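Local coordinates for putative mandelate racemase (Salmonella typhimurium, PDB 2O56), which is of unproven function but binds magnesium and, as a member of the enolase superfamily, may act as a hydro-lyase on an as yet unidentified substrate, at residues 60-65 with 79-84. Residues are numbered along the deposited sequence; the frame is centred on the assembly and turned at random.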
loop_
_atom_site.group_PDB
_atom_site.type_symbol
_atom_site.label_atom_id
_atom_site.label_comp_id
_atom_site.label_asym_id
_atom_site.label_seq_id
_atom_site.Cartn_x
_atom_site.Cartn_y
_atom_site.Cartn_z
ATOM N N LYS A 60 -16.380 -40.094 8.825
ATOM C CA LYS A 60 -15.999 -41.251 9.662
ATOM C C LYS A 60 -14.849 -40.933 10.598
ATOM O O LYS A 60 -14.932 -41.180 11.796
ATOM C CB LYS A 60 -15.635 -42.450 8.759
ATOM C CG LYS A 60 -15.502 -43.781 9.444
ATOM C CD LYS A 60 -14.853 -44.799 8.526
ATOM C CE LYS A 60 -13.434 -45.118 8.944
ATOM N NZ LYS A 60 -12.726 -45.838 7.851
ATOM N N ASP A 61 -13.760 -40.394 10.063
ATOM C CA ASP A 61 -12.587 -40.065 10.898
ATOM C C ASP A 61 -12.862 -38.988 11.949
ATOM O O ASP A 61 -12.409 -39.107 13.102
ATOM C CB ASP A 61 -11.392 -39.656 10.035
ATOM C CG ASP A 61 -10.730 -40.838 9.342
ATOM O OD1 ASP A 61 -11.020 -42.021 9.690
ATOM O OD2 ASP A 61 -9.915 -40.571 8.435
ATOM N N LEU A 62 -13.583 -37.937 11.547
ATOM C CA LEU A 62 -14.027 -36.879 12.478
ATOM C C LEU A 62 -14.976 -37.411 13.569
ATOM O O LEU A 62 -14.853 -37.059 14.743
ATOM C CB LEU A 62 -14.638 -35.686 11.711
ATOM C CG LEU A 62 -13.653 -34.827 10.899
ATOM C CD1 LEU A 62 -14.327 -33.829 9.956
ATOM C CD2 LEU A 62 -12.709 -34.110 11.816
ATOM N N SER A 63 -15.885 -38.305 13.187
ATOM C CA SER A 63 -16.816 -38.906 14.141
ATOM C C SER A 63 -16.127 -39.597 15.308
ATOM O O SER A 63 -16.582 -39.470 16.444
ATOM C CB SER A 63 -17.775 -39.845 13.433
ATOM O OG SER A 63 -18.572 -39.102 12.516
ATOM N N ALA A 64 -15.013 -40.281 15.032
ATOM C CA ALA A 64 -14.202 -40.917 16.073
ATOM C C ALA A 64 -13.819 -39.981 17.193
ATOM O O ALA A 64 -13.703 -40.412 18.335
ATOM C CB ALA A 64 -12.953 -41.559 15.481
ATOM N N ILE A 65 -13.620 -38.702 16.887
ATOM C CA ILE A 65 -13.092 -37.780 17.891
ATOM C C ILE A 65 -14.162 -37.091 18.734
ATOM O O ILE A 65 -13.842 -36.486 19.760
ATOM C CB ILE A 65 -12.026 -36.777 17.338
ATOM C CG1 ILE A 65 -12.667 -35.654 16.541
ATOM C CG2 ILE A 65 -10.985 -37.506 16.493
ATOM C CD1 ILE A 65 -11.784 -34.412 16.443
ATOM N N GLU A 79 -14.141 -26.142 17.079
ATOM C CA GLU A 79 -12.755 -25.749 17.262
ATOM C C GLU A 79 -11.849 -26.965 17.498
ATOM O O GLU A 79 -10.674 -26.931 17.173
ATOM C CB GLU A 79 -12.646 -24.744 18.420
ATOM C CG GLU A 79 -11.241 -24.178 18.648
ATOM C CD GLU A 79 -10.924 -22.933 17.815
ATOM O OE1 GLU A 79 -11.713 -22.565 16.912
ATOM O OE2 GLU A 79 -9.875 -22.315 18.082
ATOM N N LYS A 80 -12.390 -28.038 18.067
ATOM C CA LYS A 80 -11.652 -29.293 18.132
ATOM C C LYS A 80 -11.412 -29.870 16.749
ATOM O O LYS A 80 -10.322 -30.359 16.451
ATOM C CB LYS A 80 -12.391 -30.322 18.995
ATOM C CG LYS A 80 -11.534 -31.517 19.389
ATOM C CD LYS A 80 -12.388 -32.567 20.125
ATOM C CE LYS A 80 -11.615 -33.887 20.241
ATOM N NZ LYS A 80 -12.249 -34.851 21.179
ATOM N N MET A 81 -12.434 -29.817 15.895
ATOM C CA MET A 81 -12.261 -30.290 14.525
ATOM C C MET A 81 -11.235 -29.442 13.763
ATOM O O MET A 81 -10.447 -29.969 12.948
ATOM C CB MET A 81 -13.601 -30.392 13.809
ATOM C CG MET A 81 -14.533 -31.485 14.409
ATOM S SD MET A 81 -15.899 -31.841 13.295
ATOM C CE MET A 81 -16.974 -30.393 13.435
ATOM N N LEU A 82 -11.227 -28.139 14.045
ATOM C CA LEU A 82 -10.222 -27.241 13.468
ATOM C C LEU A 82 -8.819 -27.536 13.996
ATOM O O LEU A 82 -7.887 -27.645 13.215
ATOM C CB LEU A 82 -10.569 -25.772 13.723
ATOM C CG LEU A 82 -9.549 -24.716 13.267
ATOM C CD1 LEU A 82 -9.302 -24.791 11.787
ATOM C CD2 LEU A 82 -9.976 -23.298 13.676
ATOM N N LYS A 83 -8.692 -27.669 15.319
ATOM C CA LYS A 83 -7.396 -27.512 16.030
ATOM C C LYS A 83 -6.714 -28.816 16.440
ATOM O O LYS A 83 -5.492 -28.838 16.631
ATOM C CB LYS A 83 -7.541 -26.653 17.293
ATOM C CG LYS A 83 -7.789 -25.141 17.054
ATOM C CD LYS A 83 -6.621 -24.510 16.296
ATOM C CE LYS A 83 -6.838 -23.006 16.067
ATOM N NZ LYS A 83 -6.863 -22.269 17.350
ATOM N N LYS A 84 -7.486 -29.890 16.605
ATOM C CA LYS A 84 -6.934 -31.128 17.194
ATOM C C LYS A 84 -6.814 -32.280 16.198
ATOM O O LYS A 84 -6.562 -33.417 16.585
ATOM C CB LYS A 84 -7.746 -31.561 18.428
ATOM C CG LYS A 84 -7.798 -30.508 19.510
ATOM C CD LYS A 84 -6.402 -30.316 20.131
ATOM C CE LYS A 84 -6.491 -29.980 21.595
ATOM N NZ LYS A 84 -5.283 -29.228 21.998
#
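Lys80 NZ donates a hydrogen bond to the main-chain oxygen Ile65 O at 2.7 Å, the one polar link between the two helical segments. The C=O...N angle is 153° and the nitrogen stands 17° off the carbonyl plane, so the ammonium group approaches somewhat off the line of the C=O bond. This carbonyl lies near the C-terminal end of helix 52-66, where a positive charge may be favourable. The reach is achieved by a fully extended lysine: CG is anti to the backbone N (chi1 -166°) and every later torsion is near 180°. Its methylenes run antiparallel to the Ile65 side chain, bringing Lys80 CE to 3.8 Å from Ile65 CD1, so one residue pair combines a polar tip with apolar flanks. Ile65 sends CG1 between its own N and carbonyl carbon, which carries CD1 over to the lysine chain.

Leu62, a turn before Ile65, meets Met81, the residue after Lys80, and this pair forms the buried half of the contact. Their side chains cross at about a right angle, with Leu62 CD2 4.1 Å from Met81 CG, and Leu62 CD1 and Leu62 CD2 each lie 4.2 Å from Met81 SD. The backbones are closest here too, Leu62 CA to Met81 CA being 7.1 Å.

Farther out, Lys83 NZ forms a salt bridge with Glu79 OE2 one turn away, 3.1 Å and from above the carboxylate plane. Asp61, by contrast, hydrogen-bonds Ser53 of a second subunit. Within the N-terminal capping domain of the enolase fold, helix 93-114 packs against both apolar residues through Met99, while the side chain of Ser63 packs on Val9 and Ile11 of strand 6-13 and on Val398 of strand 395-398, both in the antiparallel sheet.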